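Local coordinates for protein 6-phospho-beta-glucosidase BglT (Thermotoga maritima, PDB 1UP7) that hydrolyses cellobiose 6'-phosphate to glucose 6-phosphate and glucose, using NAD and a manganese ion as cofactors, at residues I147-F150 against V151-L155; P229-F232 against Y233-R237; A363-M366 against Y367-L370. One frame throughout, in Å; residues are numbered along the deposited sequence.

Contact 1 of 3, residues I147-F150 against V151-L155; sequences ITEF and VRNYL
E149 and N153, one helical turn apart, meet through a short, nearly straight bond: N153 ND2 gives its hydrogen to E149 OE2 at 2.7 Å (170°). E149 OE2 lies close to the amide plane of N153, whereas ND2 comes to it from above the carboxylate plane, the two flat groups being turned 55° apart. E149 gets there because its chain, with CG anti to the backbone N, folds back at chi2 (66°). Its carboxylate is buried and well supplied: OE1 takes K365 NZ and V333 N, and OE2 also R369 NH1, while N153 OD1 accepts from R320 NE and N153 ND2 also donates to D331 O. T148 OG1 turns back to S144 O. Along the backbone, F150 O accepts twice, from Y154 N (2.9 Å) and from L155 N (3.1 Å), the second bond making a wider pi-type turn. That turn sets L155 over one face of the F150 ring, with CG 4.2 Å from the ring centroid and CD2 3.7 Å from F150 CZ. F119 of helix 109-131 stacks on the same ring. A serine in place of F150 would probably leave L155 and F119 without the ring they pack on and open a gap between the two helices. With two cations and two N-H donors around it, the E149 carboxylate is likely to stay ionised although buried, fixing this helix of the Rossmann-type beta-alpha-beta unit to the C-terminal domain.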
loop_
_atom_site.group_PDB
_atom_site.type_symbol
_atom_site.label_atom_id
_atom_site.label_comp_id
_atom_site.label_asym_id
_atom_site.label_seq_id
_atom_site.Cartn_x
_atom_site.Cartn_y
_atom_site.Cartn_z
ATOM N N ILE A 147 15.019 -10.987 16.256
ATOM C CA ILE A 147 14.446 -10.761 17.565
ATOM C C ILE A 147 13.695 -9.449 17.576
ATOM O O ILE A 147 12.633 -9.353 18.154
ATOM C CB ILE A 147 15.555 -10.871 18.670
ATOM C CG1 ILE A 147 15.994 -12.331 18.791
ATOM C CG2 ILE A 147 15.027 -10.375 20.075
ATOM C CD1 ILE A 147 17.313 -12.533 19.478
ATOM N N THR A 148 14.207 -8.443 16.874
ATOM C CA THR A 148 13.476 -7.179 16.776
ATOM C C THR A 148 12.176 -7.353 16.031
ATOM O O THR A 148 11.168 -6.803 16.459
ATOM C CB THR A 148 14.336 -6.090 16.084
ATOM O OG1 THR A 148 15.578 -5.992 16.762
ATOM C CG2 THR A 148 13.748 -4.736 16.257
ATOM N N GLU A 149 12.187 -8.106 14.919
ATOM C CA GLU A 149 10.951 -8.413 14.195
ATOM C C GLU A 149 9.948 -9.013 15.178
ATOM O O GLU A 149 8.787 -8.641 15.218
ATOM C CB GLU A 149 11.193 -9.407 13.059
ATOM C CG GLU A 149 9.931 -9.909 12.336
ATOM C CD GLU A 149 9.177 -8.825 11.561
ATOM O OE1 GLU A 149 9.812 -7.919 10.993
ATOM O OE2 GLU A 149 7.936 -8.885 11.509
ATOM N N PHE A 150 10.426 -9.954 15.977
ATOM C CA PHE A 150 9.588 -10.644 16.931
ATOM C C PHE A 150 9.019 -9.702 18.012
ATOM O O PHE A 150 7.793 -9.698 18.249
ATOM C CB PHE A 150 10.385 -11.790 17.542
ATOM C CG PHE A 150 9.721 -12.472 18.703
ATOM C CD1 PHE A 150 8.543 -13.200 18.527
ATOM C CD2 PHE A 150 10.318 -12.436 19.967
ATOM C CE1 PHE A 150 7.948 -13.892 19.611
ATOM C CE2 PHE A 150 9.749 -13.096 21.040
ATOM C CZ PHE A 150 8.561 -13.842 20.869
ATOM N N VAL A 151 9.882 -8.900 18.637
ATOM C CA VAL A 151 9.429 -7.986 19.669
ATOM C C VAL A 151 8.533 -6.852 19.148
ATOM O O VAL A 151 7.485 -6.565 19.757
ATOM C CB VAL A 151 10.573 -7.374 20.480
ATOM C CG1 VAL A 151 9.993 -6.387 21.538
ATOM C CG2 VAL A 151 11.428 -8.470 21.138
ATOM N N ARG A 152 8.914 -6.223 18.047
ATOM C CA ARG A 152 8.110 -5.118 17.498
ATOM C C ARG A 152 6.756 -5.564 16.958
ATOM O O ARG A 152 5.745 -4.898 17.195
ATOM C CB ARG A 152 8.866 -4.400 16.379
ATOM C CG ARG A 152 10.064 -3.632 16.872
ATOM C CD ARG A 152 9.749 -2.543 17.880
ATOM N NE ARG A 152 8.682 -1.658 17.419
ATOM C CZ ARG A 152 8.866 -0.576 16.659
ATOM N NH1 ARG A 152 10.067 -0.221 16.230
ATOM N NH2 ARG A 152 7.827 0.149 16.314
ATOM N N ASN A 153 6.740 -6.688 16.240
ATOM C CA ASN A 153 5.547 -7.081 15.496
ATOM C C ASN A 153 4.680 -8.153 16.135
ATOM O O ASN A 153 3.536 -8.332 15.752
ATOM C CB ASN A 153 5.940 -7.443 14.050
ATOM C CG ASN A 153 6.325 -6.206 13.245
ATOM O OD1 ASN A 153 5.857 -5.104 13.535
ATOM N ND2 ASN A 153 7.189 -6.380 12.255
ATOM N N TYR A 154 5.213 -8.875 17.108
ATOM C CA TYR A 154 4.443 -9.940 17.735
ATOM C C TYR A 154 4.245 -9.683 19.229
ATOM O O TYR A 154 3.146 -9.832 19.712
ATOM C CB TYR A 154 5.063 -11.308 17.457
ATOM C CG TYR A 154 5.064 -11.650 15.983
ATOM C CD1 TYR A 154 6.038 -11.119 15.143
ATOM C CD2 TYR A 154 4.047 -12.458 15.423
ATOM C CE1 TYR A 154 6.045 -11.395 13.789
ATOM C CE2 TYR A 154 4.042 -12.737 14.062
ATOM C CZ TYR A 154 5.048 -12.202 13.259
ATOM O OH TYR A 154 5.104 -12.478 11.930
ATOM N N LEU A 155 5.291 -9.258 19.957
ATOM C CA LEU A 155 5.071 -8.784 21.344
ATOM C C LEU A 155 4.564 -7.341 21.383
ATOM O O LEU A 155 4.001 -6.912 22.379
ATOM C CB LEU A 155 6.315 -8.935 22.211
ATOM C CG LEU A 155 7.066 -10.274 22.096
ATOM C CD1 LEU A 155 8.243 -10.230 23.031
ATOM C CD2 LEU A 155 6.178 -11.519 22.397
#

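Contact 2 of 3, residues P229-F232 against Y233-R237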
loop_
_atom_site.group_PDB
_atom_site.type_symbol
_atom_site.label_atom_id
_atom_site.label_comp_id
_atom_site.label_asym_id
_atom_site.label_seq_id
_atom_site.Cartn_x
_atom_site.Cartn_y
_atom_site.Cartn_z
ATOM N N PRO A 229 34.738 -10.418 -6.105
ATOM C CA PRO A 229 35.626 -9.871 -7.142
ATOM C C PRO A 229 35.107 -8.530 -7.675
ATOM O O PRO A 229 33.958 -8.146 -7.428
ATOM C CB PRO A 229 35.667 -10.981 -8.185
ATOM C CG PRO A 229 34.489 -11.851 -7.899
ATOM C CD PRO A 229 34.070 -11.668 -6.488
ATOM N N THR A 230 35.973 -7.789 -8.343
ATOM C CA THR A 230 35.646 -6.479 -8.885
ATOM C C THR A 230 34.412 -6.458 -9.795
ATOM O O THR A 230 33.591 -5.549 -9.682
ATOM C CB THR A 230 36.917 -5.893 -9.589
ATOM O OG1 THR A 230 37.948 -5.682 -8.600
ATOM C CG2 THR A 230 36.639 -4.489 -10.179
ATOM N N TRP A 231 34.267 -7.451 -10.667
ATOM C CA TRP A 231 33.139 -7.491 -11.576
ATOM C C TRP A 231 31.796 -7.499 -10.818
ATOM O O TRP A 231 30.784 -6.981 -11.296
ATOM C CB TRP A 231 33.342 -8.689 -12.490
ATOM C CG TRP A 231 33.334 -9.999 -11.787
ATOM C CD1 TRP A 231 34.417 -10.786 -11.485
ATOM C CD2 TRP A 231 32.182 -10.697 -11.319
ATOM N NE1 TRP A 231 33.992 -11.936 -10.872
ATOM C CE2 TRP A 231 32.622 -11.905 -10.768
ATOM C CE3 TRP A 231 30.809 -10.442 -11.369
ATOM C CZ2 TRP A 231 31.755 -12.842 -10.262
ATOM C CZ3 TRP A 231 29.953 -11.353 -10.839
ATOM C CH2 TRP A 231 30.426 -12.553 -10.296
ATOM N N PHE A 232 31.834 -8.032 -9.604
ATOM C CA PHE A 232 30.661 -8.159 -8.725
ATOM C C PHE A 232 30.080 -6.783 -8.349
ATOM O O PHE A 232 28.876 -6.526 -8.417
ATOM C CB PHE A 232 31.021 -8.958 -7.451
ATOM C CG PHE A 232 29.875 -9.030 -6.437
ATOM C CD1 PHE A 232 28.901 -10.005 -6.539
ATOM C CD2 PHE A 232 29.784 -8.115 -5.406
ATOM C CE1 PHE A 232 27.849 -10.051 -5.645
ATOM C CE2 PHE A 232 28.713 -8.123 -4.511
ATOM C CZ PHE A 232 27.741 -9.099 -4.620
ATOM N N TYR A 233 30.973 -5.903 -7.948
ATOM C CA TYR A 233 30.625 -4.512 -7.662
ATOM C C TYR A 233 30.205 -3.710 -8.887
ATOM O O TYR A 233 29.283 -2.916 -8.780
ATOM C CB TYR A 233 31.780 -3.828 -6.903
ATOM C CG TYR A 233 31.973 -4.429 -5.506
ATOM C CD1 TYR A 233 30.940 -4.366 -4.563
ATOM C CD2 TYR A 233 33.176 -5.067 -5.136
ATOM C CE1 TYR A 233 31.079 -4.902 -3.286
ATOM C CE2 TYR A 233 33.323 -5.628 -3.849
ATOM C CZ TYR A 233 32.267 -5.531 -2.933
ATOM O OH TYR A 233 32.359 -6.068 -1.662
ATOM N N ASP A 234 30.847 -3.948 -10.028
ATOM C CA ASP A 234 30.459 -3.322 -11.283
ATOM C C ASP A 234 29.066 -3.756 -11.735
ATOM O O ASP A 234 28.356 -2.979 -12.391
ATOM C CB ASP A 234 31.513 -3.647 -12.332
ATOM C CG ASP A 234 32.895 -3.124 -11.952
ATOM O OD1 ASP A 234 32.988 -2.016 -11.378
ATOM O OD2 ASP A 234 33.958 -3.738 -12.206
ATOM N N SER A 235 28.683 -4.980 -11.363
ATOM C CA SER A 235 27.470 -5.620 -11.865
ATOM C C SER A 235 26.320 -5.302 -10.981
ATOM O O SER A 235 25.296 -4.819 -11.416
ATOM C CB SER A 235 27.689 -7.124 -11.889
ATOM O OG SER A 235 28.687 -7.358 -12.861
ATOM N N VAL A 236 26.517 -5.591 -9.707
ATOM C CA VAL A 236 25.493 -5.490 -8.703
ATOM C C VAL A 236 25.304 -4.034 -8.267
ATOM O O VAL A 236 24.202 -3.631 -7.907
ATOM C CB VAL A 236 25.875 -6.341 -7.476
ATOM C CG1 VAL A 236 24.904 -6.139 -6.336
ATOM C CG2 VAL A 236 25.962 -7.820 -7.847
ATOM N N ARG A 237 26.389 -3.268 -8.289
ATOM C CA ARG A 237 26.397 -1.849 -7.888
ATOM C C ARG A 237 25.805 -1.574 -6.497
ATOM O O ARG A 237 25.126 -0.579 -6.266
ATOM C CB ARG A 237 25.770 -0.933 -8.951
ATOM C CG ARG A 237 26.583 -0.816 -10.216
ATOM C CD ARG A 237 26.277 0.453 -11.014
ATOM N NE ARG A 237 27.197 1.567 -10.712
ATOM C CZ ARG A 237 28.390 1.461 -10.093
ATOM N NH1 ARG A 237 28.850 0.288 -9.670
ATOM N NH2 ARG A 237 29.129 2.543 -9.884
#
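Helix 230-236 is short: D234 N bonds to T230 O and V236 N to F232 O, S235 N makes weak bonds to the carbonyls of W231 and F232, and R237 then leaves the helix with positive phi. Its aromatic side is carried by F232 and Y233, neighbours in sequence whose rings meet edge-to-face, the edge of F232 turned to the face of Y233 with the planes at 82° and the centroids 5.4 Å apart. The atom nearest that face is F232 CD2, 4.0 Å from Y233 CD1. The first torsions make the pairing possible: F232 swings CG anti to its own N (chi1 175°), whereas Y233 puts CG anti to its carbonyl carbon (chi1 -66°). Over one face of the F232 ring sits V236, one turn on, in a CH-pi contact: CG2 lies 3.9 Å from the ring centroid, over the face and displaced toward the rim. The F232-V236 pair is i to i+4 packing along one helical turn of the C-terminal domain, and F228 and, through Y233, helix 209-216 add to the aromatic side. S235 folds its hydroxyl back onto the helix, OG donating to W231 O at 2.6 Å and so sharing that carbonyl with the backbone. The same OG stands near the plane of the W231 indole, at its edge, 4.0 Å from CE3. D234 OD2 passes 3.4 Å from T230 CG2. A second subunit packs here: its L384 lies against W231, its K381 against D234 and S235, and its K385 donates to V236 O. R237 looks back within its own chain, to a salt bridge with E210 and a cation-pi contact with F213.

Contact 3 of 3, residues A363-M366 against Y367-L370; sequences AVKM and YERL
K365 and E368 form a salt bridge three residues apart on helix 355-376, K365 NZ lying 2.6 Å from E368 OE1, with OE1 accepting through its syn lone pair, on the side of the other oxygen. The lysine has to curl to do this. Its CG stands anti to the backbone N (chi1 177°), then the chain bends at chi2 and chi3, bringing CE to 3.3 Å from E368 OE1 as well. E368 does the reverse: it leaves with CG anti to the carbonyl carbon and runs extended beyond it (chi2 -178°), crossing the lysine chain obliquely. A water bridges the pair, donating to E368 OE2 at 2.8 Å and taking a weak bond from K365 NZ. The ammonium is further held by E149 OE1 and V333 O.

R369, one turn on from K365, bends at chi2 and chi3 and brings its guanidinium across the lysine's aliphatic part, with K365 CD over one face, 4.1 Å from NH1. The charged ends stay apart, K365 NZ and R369 NH1 being 5.6 Å from each other; R369 is tied to D331 and E149. Y367 turns the edge of its ring to the helix, CD2 lying 3.4 Å from V364 O and near V364 CG1, and its ring meets H390 edge-to-face. M366, with A363, R369 and L370, packs on a second subunit. The arrangement is an i to i+3 salt bridge on a regular buried alpha-helix, part of a charge cluster where the C-terminal domain meets the NAD-binding Rossmann domain; E368 is about 9 Å from the substrate-binding N142, measured between side chains.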
loop_
_atom_site.group_PDB
_atom_site.type_symbol
_atom_site.label_atom_id
_atom_site.label_comp_id
_atom_site.label_asym_id
_atom_site.label_seq_id
_atom_site.Cartn_x
_atom_site.Cartn_y
_atom_site.Cartn_z
ATOM N N ALA A 363 12.755 -12.838 1.023
ATOM C CA ALA A 363 12.831 -14.274 1.328
ATOM C C ALA A 363 13.173 -14.518 2.808
ATOM O O ALA A 363 12.562 -15.342 3.503
ATOM C CB ALA A 363 13.886 -15.013 0.391
ATOM N N VAL A 364 14.149 -13.773 3.302
ATOM C CA VAL A 364 14.526 -13.950 4.685
ATOM C C VAL A 364 13.464 -13.398 5.632
ATOM O O VAL A 364 13.216 -13.985 6.694
ATOM C CB VAL A 364 15.912 -13.356 4.940
ATOM C CG1 VAL A 364 16.252 -13.377 6.427
ATOM C CG2 VAL A 364 16.951 -14.165 4.118
ATOM N N LYS A 365 12.798 -12.304 5.257
ATOM C CA LYS A 365 11.713 -11.798 6.099
ATOM C C LYS A 365 10.568 -12.833 6.230
ATOM O O LYS A 365 9.967 -12.993 7.331
ATOM C CB LYS A 365 11.216 -10.431 5.614
ATOM C CG LYS A 365 10.027 -9.831 6.384
ATOM C CD LYS A 365 10.331 -9.464 7.875
ATOM C CE LYS A 365 11.510 -8.467 7.980
ATOM N NZ LYS A 365 12.157 -8.356 9.333
ATOM N N MET A 366 10.253 -13.528 5.130
ATOM C CA MET A 366 9.185 -14.535 5.174
ATOM C C MET A 366 9.630 -15.670 6.100
ATOM O O MET A 366 8.878 -16.177 6.901
ATOM C CB MET A 366 8.849 -15.038 3.760
ATOM C CG MET A 366 8.261 -13.967 2.837
ATOM S SD MET A 366 6.689 -13.310 3.502
ATOM C CE MET A 366 7.234 -11.841 4.383
ATOM N N TYR A 367 10.879 -16.048 5.969
ATOM C CA TYR A 367 11.441 -17.062 6.798
ATOM C C TYR A 367 11.363 -16.630 8.284
ATOM O O TYR A 367 11.010 -17.442 9.139
ATOM C CB TYR A 367 12.897 -17.341 6.378
ATOM C CG TYR A 367 13.721 -17.680 7.577
ATOM C CD1 TYR A 367 13.715 -18.975 8.068
ATOM C CD2 TYR A 367 14.438 -16.682 8.285
ATOM C CE1 TYR A 367 14.437 -19.310 9.169
ATOM C CE2 TYR A 367 15.159 -17.001 9.449
ATOM C CZ TYR A 367 15.136 -18.333 9.887
ATOM O OH TYR A 367 15.810 -18.759 11.023
ATOM N N GLU A 368 11.684 -15.365 8.578
ATOM C CA GLU A 368 11.639 -14.849 9.940
ATOM C C GLU A 368 10.266 -15.005 10.573
ATOM O O GLU A 368 10.157 -15.440 11.729
ATOM C CB GLU A 368 12.062 -13.375 10.009
ATOM C CG GLU A 368 13.564 -13.098 9.916
ATOM C CD GLU A 368 13.860 -11.604 10.036
ATOM O OE1 GLU A 368 12.923 -10.779 9.821
ATOM O OE2 GLU A 368 15.025 -11.237 10.340
ATOM N N ARG A 369 9.221 -14.625 9.835
ATOM C CA ARG A 369 7.864 -14.663 10.369
ATOM C C ARG A 369 7.369 -16.101 10.488
ATOM O O ARG A 369 6.632 -16.416 11.438
ATOM C CB ARG A 369 6.853 -13.752 9.618
ATOM C CG ARG A 369 7.431 -12.439 9.099
ATOM C CD ARG A 369 6.826 -11.127 9.556
ATOM N NE ARG A 369 6.210 -10.456 8.436
ATOM C CZ ARG A 369 6.090 -9.134 8.228
ATOM N NH1 ARG A 369 6.603 -8.236 9.033
ATOM N NH2 ARG A 369 5.455 -8.738 7.138
ATOM N N LEU A 370 7.776 -16.974 9.566
ATOM C CA LEU A 370 7.400 -18.379 9.670
ATOM C C LEU A 370 8.045 -18.994 10.926
ATOM O O LEU A 370 7.427 -19.820 11.617
ATOM C CB LEU A 370 7.837 -19.173 8.429
ATOM C CG LEU A 370 6.971 -19.011 7.163
ATOM C CD1 LEU A 370 7.689 -19.605 5.940
ATOM C CD2 LEU A 370 5.550 -19.614 7.360
HETATM O O HOH W 1 14.722 -8.477 10.900
#

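From the N terminus the three contacts follow in series, none nesting in or crossing another, and each closes just one or two turns of its own helix. Contact 1 lies on helix 144-155, which connects strands 136-139 and 160-162 of the parallel sheet. Contact 2, on helix 230-236, stands apart, its centre 34 Å from that of contact 1 and 27 Å from that of contact 3. Contact 3, on helix 355-376, returns to contact 1, the centres being 13 Å apart; Y154 also packs on R369, so the sheet's helix and the C-terminal domain are joined here. Contacts 2 and 3 both reach the second subunit, linking this domain to the assembly.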